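Local coordinates for protein ornithine cyclodeaminase (Methanocaldococcus jannaschii, PDB 3MGJ) that probably converts ornithine to proline with release of ammonia, using NAD, as a longer enzyme of which this chain is the N-terminal domain, at residues Gly29-Phe37 against Ser47-Gly55. Numbering follows the deposited sequence.
Sequences GGDYKVLEF and SYAKILVIG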
ATOM      1  N   GLY A  29      20.115   3.791  -8.818  1.00 41.56           N
ATOM      2  CA  GLY A  29      20.487   5.165  -8.551  1.00 39.95           C
ATOM      3  C   GLY A  29      19.353   6.164  -8.604  1.00 38.68           C
ATOM      4  O   GLY A  29      19.587   7.368  -8.586  1.00 41.52           O
ATOM      5  N   GLY A  30      18.122   5.678  -8.670  1.00 36.32           N
ATOM      6  CA  GLY A  30      16.980   6.562  -8.579  1.00 32.47           C
ATOM      7  C   GLY A  30      16.388   6.647  -7.188  1.00 36.49           C
ATOM      8  O   GLY A  30      16.824   5.988  -6.248  1.00 36.34           O
ATOM      9  N   ASP A  31      15.388   7.499  -7.045  1.00 39.67           N
ATOM     10  CA  ASP A  31      14.584   7.515  -5.829  1.00 39.20           C
ATOM     11  C   ASP A  31      13.134   7.442  -6.250  1.00 36.07           C
ATOM     12  O   ASP A  31      12.809   7.706  -7.397  1.00 34.51           O
ATOM     13  CB  ASP A  31      14.821   8.774  -4.990  1.00 38.63           C
ATOM     14  CG  ASP A  31      14.803   8.487  -3.495  1.00 44.27           C
ATOM     15  OD1 ASP A  31      13.776   8.005  -2.973  1.00 47.64           O
ATOM     16  OD2 ASP A  31      15.833   8.727  -2.832  1.00 51.76           O
ATOM     17  N   TYR A  32      12.268   7.075  -5.320  1.00 34.22           N
ATOM     18  CA  TYR A  32      10.856   6.968  -5.600  1.00 31.86           C
ATOM     19  C   TYR A  32      10.098   7.631  -4.473  1.00 32.26           C
ATOM     20  O   TYR A  32      10.623   7.849  -3.379  1.00 32.68           O
ATOM     21  CB  TYR A  32      10.450   5.499  -5.644  1.00 32.70           C
ATOM     22  CG  TYR A  32      10.667   4.834  -4.298  1.00 36.35           C
ATOM     23  CD1 TYR A  32       9.670   4.850  -3.310  1.00 31.73           C
ATOM     24  CD2 TYR A  32      11.884   4.234  -3.992  1.00 36.16           C
ATOM     25  CE1 TYR A  32       9.875   4.266  -2.089  1.00 32.45           C
ATOM     26  CE2 TYR A  32      12.092   3.644  -2.757  1.00 36.96           C
ATOM     27  CZ  TYR A  32      11.088   3.665  -1.820  1.00 36.01           C
ATOM     28  OH  TYR A  32      11.316   3.074  -0.608  1.00 53.15           O
ATOM     29  N   LYS A  33       8.837   7.915  -4.746  1.00 32.24           N
ATOM     30  CA  LYS A  33       7.924   8.386  -3.737  1.00 30.40           C
ATOM     31  C   LYS A  33       6.560   7.844  -4.084  1.00 30.02           C
ATOM     32  O   LYS A  33       6.077   8.033  -5.194  1.00 29.13           O
ATOM     33  CB  LYS A  33       7.892   9.894  -3.734  1.00 28.45           C
ATOM     34  CG  LYS A  33       6.735  10.470  -2.986  1.00 34.43           C
ATOM     35  CD  LYS A  33       7.169  11.139  -1.699  1.00 37.76           C
ATOM     36  CE  LYS A  33       6.037  11.968  -1.158  1.00 36.58           C
ATOM     37  NZ  LYS A  33       6.162  12.165   0.293  1.00 40.11           N
ATOM     38  N   VAL A  34       5.947   7.151  -3.139  1.00 28.95           N
ATOM     39  CA  VAL A  34       4.600   6.657  -3.337  1.00 30.27           C
ATOM     40  C   VAL A  34       3.611   7.815  -3.216  1.00 30.51           C
ATOM     41  O   VAL A  34       3.566   8.489  -2.198  1.00 33.85           O
ATOM     42  CB  VAL A  34       4.277   5.562  -2.320  1.00 30.76           C
ATOM     43  CG1 VAL A  34       2.946   4.906  -2.644  1.00 28.47           C
ATOM     44  CG2 VAL A  34       5.397   4.544  -2.308  1.00 28.90           C
ATOM     45  N   LEU A  35       2.831   8.038  -4.266  1.00 29.14           N
ATOM     46  CA  LEU A  35       1.939   9.186  -4.358  1.00 29.70           C
ATOM     47  C   LEU A  35       0.550   8.860  -3.892  1.00 31.53           C
ATOM     48  O   LEU A  35      -0.044   9.602  -3.124  1.00 37.68           O
ATOM     49  CB  LEU A  35       1.847   9.682  -5.799  1.00 30.51           C
ATOM     50  CG  LEU A  35       3.068  10.398  -6.374  1.00 30.94           C
ATOM     51  CD1 LEU A  35       2.768  10.826  -7.782  1.00 32.36           C
ATOM     52  CD2 LEU A  35       3.460  11.581  -5.525  1.00 29.74           C
ATOM     53  N   GLU A  36       0.024   7.755  -4.397  1.00 32.23           N
ATOM     54  CA  GLU A  36      -1.312   7.299  -4.043  1.00 34.54           C
ATOM     55  C   GLU A  36      -1.327   5.806  -3.758  1.00 32.22           C
ATOM     56  O   GLU A  36      -0.470   5.061  -4.211  1.00 30.73           O
ATOM     57  CB  GLU A  36      -2.307   7.625  -5.160  1.00 36.67           C
ATOM     58  CG  GLU A  36      -2.317   9.094  -5.507  1.00 38.66           C
ATOM     59  CD  GLU A  36      -3.468   9.488  -6.399  1.00 45.02           C
ATOM     60  OE1 GLU A  36      -4.276   8.607  -6.782  1.00 49.44           O
ATOM     61  OE2 GLU A  36      -3.562  10.695  -6.706  1.00 45.34           O
ATOM     62  N   PHE A  37      -2.316   5.377  -2.999  1.00 35.96           N
ATOM     63  CA  PHE A  37      -2.529   3.965  -2.793  1.00 34.63           C
ATOM     64  C   PHE A  37      -4.007   3.713  -2.557  1.00 36.31           C
ATOM     65  O   PHE A  37      -4.569   4.216  -1.599  1.00 39.56           O
ATOM     66  CB  PHE A  37      -1.718   3.466  -1.610  1.00 36.41           C
ATOM     67  CG  PHE A  37      -1.543   1.997  -1.604  1.00 37.50           C
ATOM     68  CD1 PHE A  37      -2.598   1.163  -1.289  1.00 42.16           C
ATOM     69  CD2 PHE A  37      -0.342   1.439  -1.951  1.00 40.58           C
ATOM     70  CE1 PHE A  37      -2.459  -0.216  -1.304  1.00 43.59           C
ATOM     71  CE2 PHE A  37      -0.190   0.059  -1.962  1.00 49.90           C
ATOM     72  CZ  PHE A  37      -1.258  -0.770  -1.631  1.00 48.33           C
ATOM     73  N   SER A  47      -5.988  -3.619  -6.111  1.00 36.53           N
ATOM     74  CA  SER A  47      -5.586  -2.332  -5.557  1.00 37.57           C
ATOM     75  C   SER A  47      -4.704  -1.634  -6.575  1.00 35.94           C
ATOM     76  O   SER A  47      -4.336  -2.213  -7.586  1.00 37.20           O
ATOM     77  CB  SER A  47      -4.816  -2.520  -4.251  1.00 35.73           C
ATOM     78  OG  SER A  47      -5.448  -3.486  -3.425  1.00 38.98           O
ATOM     79  N   TYR A  48      -4.369  -0.384  -6.329  1.00 35.32           N
ATOM     80  CA  TYR A  48      -3.395   0.252  -7.192  1.00 35.43           C
ATOM     81  C   TYR A  48      -2.490   1.191  -6.420  1.00 33.19           C
ATOM     82  O   TYR A  48      -2.870   1.733  -5.396  1.00 36.18           O
ATOM     83  CB  TYR A  48      -4.052   0.927  -8.411  1.00 36.83           C
ATOM     84  CG  TYR A  48      -4.801   2.205  -8.139  1.00 42.02           C
ATOM     85  CD1 TYR A  48      -4.122   3.384  -7.834  1.00 42.64           C
ATOM     86  CD2 TYR A  48      -6.186   2.255  -8.226  1.00 48.95           C
ATOM     87  CE1 TYR A  48      -4.803   4.570  -7.595  1.00 44.93           C
ATOM     88  CE2 TYR A  48      -6.884   3.451  -7.989  1.00 51.16           C
ATOM     89  CZ  TYR A  48      -6.180   4.596  -7.671  1.00 52.59           C
ATOM     90  OH  TYR A  48      -6.847   5.775  -7.433  1.00 60.59           O
ATOM     91  N   ALA A  49      -1.270   1.339  -6.899  1.00 31.87           N
ATOM     92  CA  ALA A  49      -0.338   2.271  -6.314  1.00 29.99           C
ATOM     93  C   ALA A  49       0.222   3.171  -7.407  1.00 28.54           C
ATOM     94  O   ALA A  49       0.569   2.702  -8.480  1.00 29.96           O
ATOM     95  CB  ALA A  49       0.768   1.508  -5.641  1.00 29.86           C
ATOM     96  N   LYS A  50       0.281   4.467  -7.146  1.00 28.19           N
ATOM     97  CA  LYS A  50       1.026   5.368  -8.010  1.00 26.89           C
ATOM     98  C   LYS A  50       2.354   5.739  -7.349  1.00 26.35           C
ATOM     99  O   LYS A  50       2.403   6.167  -6.212  1.00 28.34           O
ATOM    100  CB  LYS A  50       0.234   6.627  -8.323  1.00 28.77           C
ATOM    101  CG  LYS A  50      -1.008   6.417  -9.109  1.00 30.18           C
ATOM    102  CD  LYS A  50      -1.591   7.758  -9.472  1.00 35.26           C
ATOM    103  CE  LYS A  50      -2.763   7.620 -10.428  1.00 40.30           C
ATOM    104  NZ  LYS A  50      -4.078   7.777  -9.764  1.00 47.73           N
ATOM    105  N   ILE A  51       3.433   5.561  -8.088  1.00 26.10           N
ATOM    106  CA  ILE A  51       4.765   5.804  -7.603  1.00 25.66           C
ATOM    107  C   ILE A  51       5.450   6.700  -8.603  1.00 28.61           C
ATOM    108  O   ILE A  51       5.407   6.440  -9.802  1.00 27.63           O
ATOM    109  CB  ILE A  51       5.556   4.502  -7.553  1.00 23.60           C
ATOM    110  CG1 ILE A  51       4.891   3.529  -6.589  1.00 24.68           C
ATOM    111  CG2 ILE A  51       6.998   4.767  -7.205  1.00 25.42           C
ATOM    112  CD1 ILE A  51       5.237   2.105  -6.852  1.00 23.45           C
ATOM    113  N   LEU A  52       6.062   7.760  -8.089  1.00 28.42           N
ATOM    114  CA  LEU A  52       6.912   8.652  -8.855  1.00 28.22           C
ATOM    115  C   LEU A  52       8.344   8.138  -8.819  1.00 30.29           C
ATOM    116  O   LEU A  52       8.866   7.819  -7.757  1.00 31.04           O
ATOM    117  CB  LEU A  52       6.856  10.023  -8.215  1.00 30.41           C
ATOM    118  CG  LEU A  52       7.432  11.253  -8.889  1.00 32.70           C
ATOM    119  CD1 LEU A  52       6.504  11.712  -9.989  1.00 30.75           C
ATOM    120  CD2 LEU A  52       7.570  12.316  -7.816  1.00 32.06           C
ATOM    121  N   VAL A  53       8.967   8.044  -9.990  1.00 31.80           N
ATOM    122  CA  VAL A  53      10.327   7.539 -10.126  1.00 29.88           C
ATOM    123  C   VAL A  53      11.210   8.695 -10.512  1.00 30.65           C
ATOM    124  O   VAL A  53      10.870   9.464 -11.386  1.00 33.03           O
ATOM    125  CB  VAL A  53      10.415   6.468 -11.226  1.00 29.22           C
ATOM    126  CG1 VAL A  53      11.841   5.987 -11.387  1.00 30.99           C
ATOM    127  CG2 VAL A  53       9.521   5.313 -10.891  1.00 30.14           C
ATOM    128  N   ILE A  54      12.343   8.833  -9.855  1.00 32.06           N
ATOM    129  CA  ILE A  54      13.196   9.984 -10.073  1.00 32.63           C
ATOM    130  C   ILE A  54      14.630   9.547 -10.369  1.00 36.49           C
ATOM    131  O   ILE A  54      15.236   8.782  -9.624  1.00 37.33           O
ATOM    132  CB  ILE A  54      13.213  10.875  -8.832  1.00 35.65           C
ATOM    133  CG1 ILE A  54      11.802  11.034  -8.265  1.00 34.50           C
ATOM    134  CG2 ILE A  54      13.823  12.197  -9.159  1.00 40.39           C
ATOM    135  CD1 ILE A  54      11.759  11.709  -6.922  1.00 34.70           C
ATOM    136  N   GLY A  55      15.178  10.036 -11.468  1.00 38.89           N
ATOM    137  CA  GLY A  55      16.545   9.726 -11.819  1.00 40.26           C
ATOM    138  C   GLY A  55      17.276  10.987 -12.207  1.00 44.18           C
ATOM    139  O   GLY A  55      16.718  12.080 -12.173  1.00 42.42           O
TER
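One face of the Phe37 ring receives Tyr48 O, which stands 4.0 Å from Phe37 CG and is offset toward the rim; Ala49 CB approaches the same ring obliquely, 3.9 Å from Phe37 CD2. The phenyl group also stacks with Phe37 of the second subunit. At the edge of the Tyr48 ring, near its plane, lies Glu36 OE1, the carboxylate turned 39° from the ring. That same oxygen accepts Lys50 NZ at 3.1 Å in a salt bridge, met from above the carboxylate plane. In both side chains CG is anti to the carbonyl carbon (chi1 -65° in Lys50), and they run side by side in the same direction; the bend at the far end of the lysine then brings its ammonium to the acid. A methionine in place of Lys50 would probably leave the Glu36 carboxylate without its charged mate and freer to turn. On the face of Glu36 and Lys50 lies Leu52, whose CB meets Leu35 CD1 at 4.2 Å as the two side chains cross at a slant. The opposite face, that of Phe37 and Ala49, also carries Tyr32, whose CB meets Ile51 CG2 at 3.9 Å and whose ring stacks with Phe22 of helix 17-27. Paired backbone bonds link Asp31 with Ile54 and Lys33 with Leu52. The register then slips by one residue: Lys50 O takes a bond from Leu35 N at 2.7 Å and a weak one from Glu36 N at 3.4 Å, while Lys50 N donates to Glu36 O. Leu35 and Glu36 thus both face Lys50, the signature of a classic beta bulge. The bulge shifts the register within an antiparallel beta hairpin, its segment axes at 151°, whose first strand edges this chain's four-stranded sheet and whose second is bonded in turn to strand 2-10.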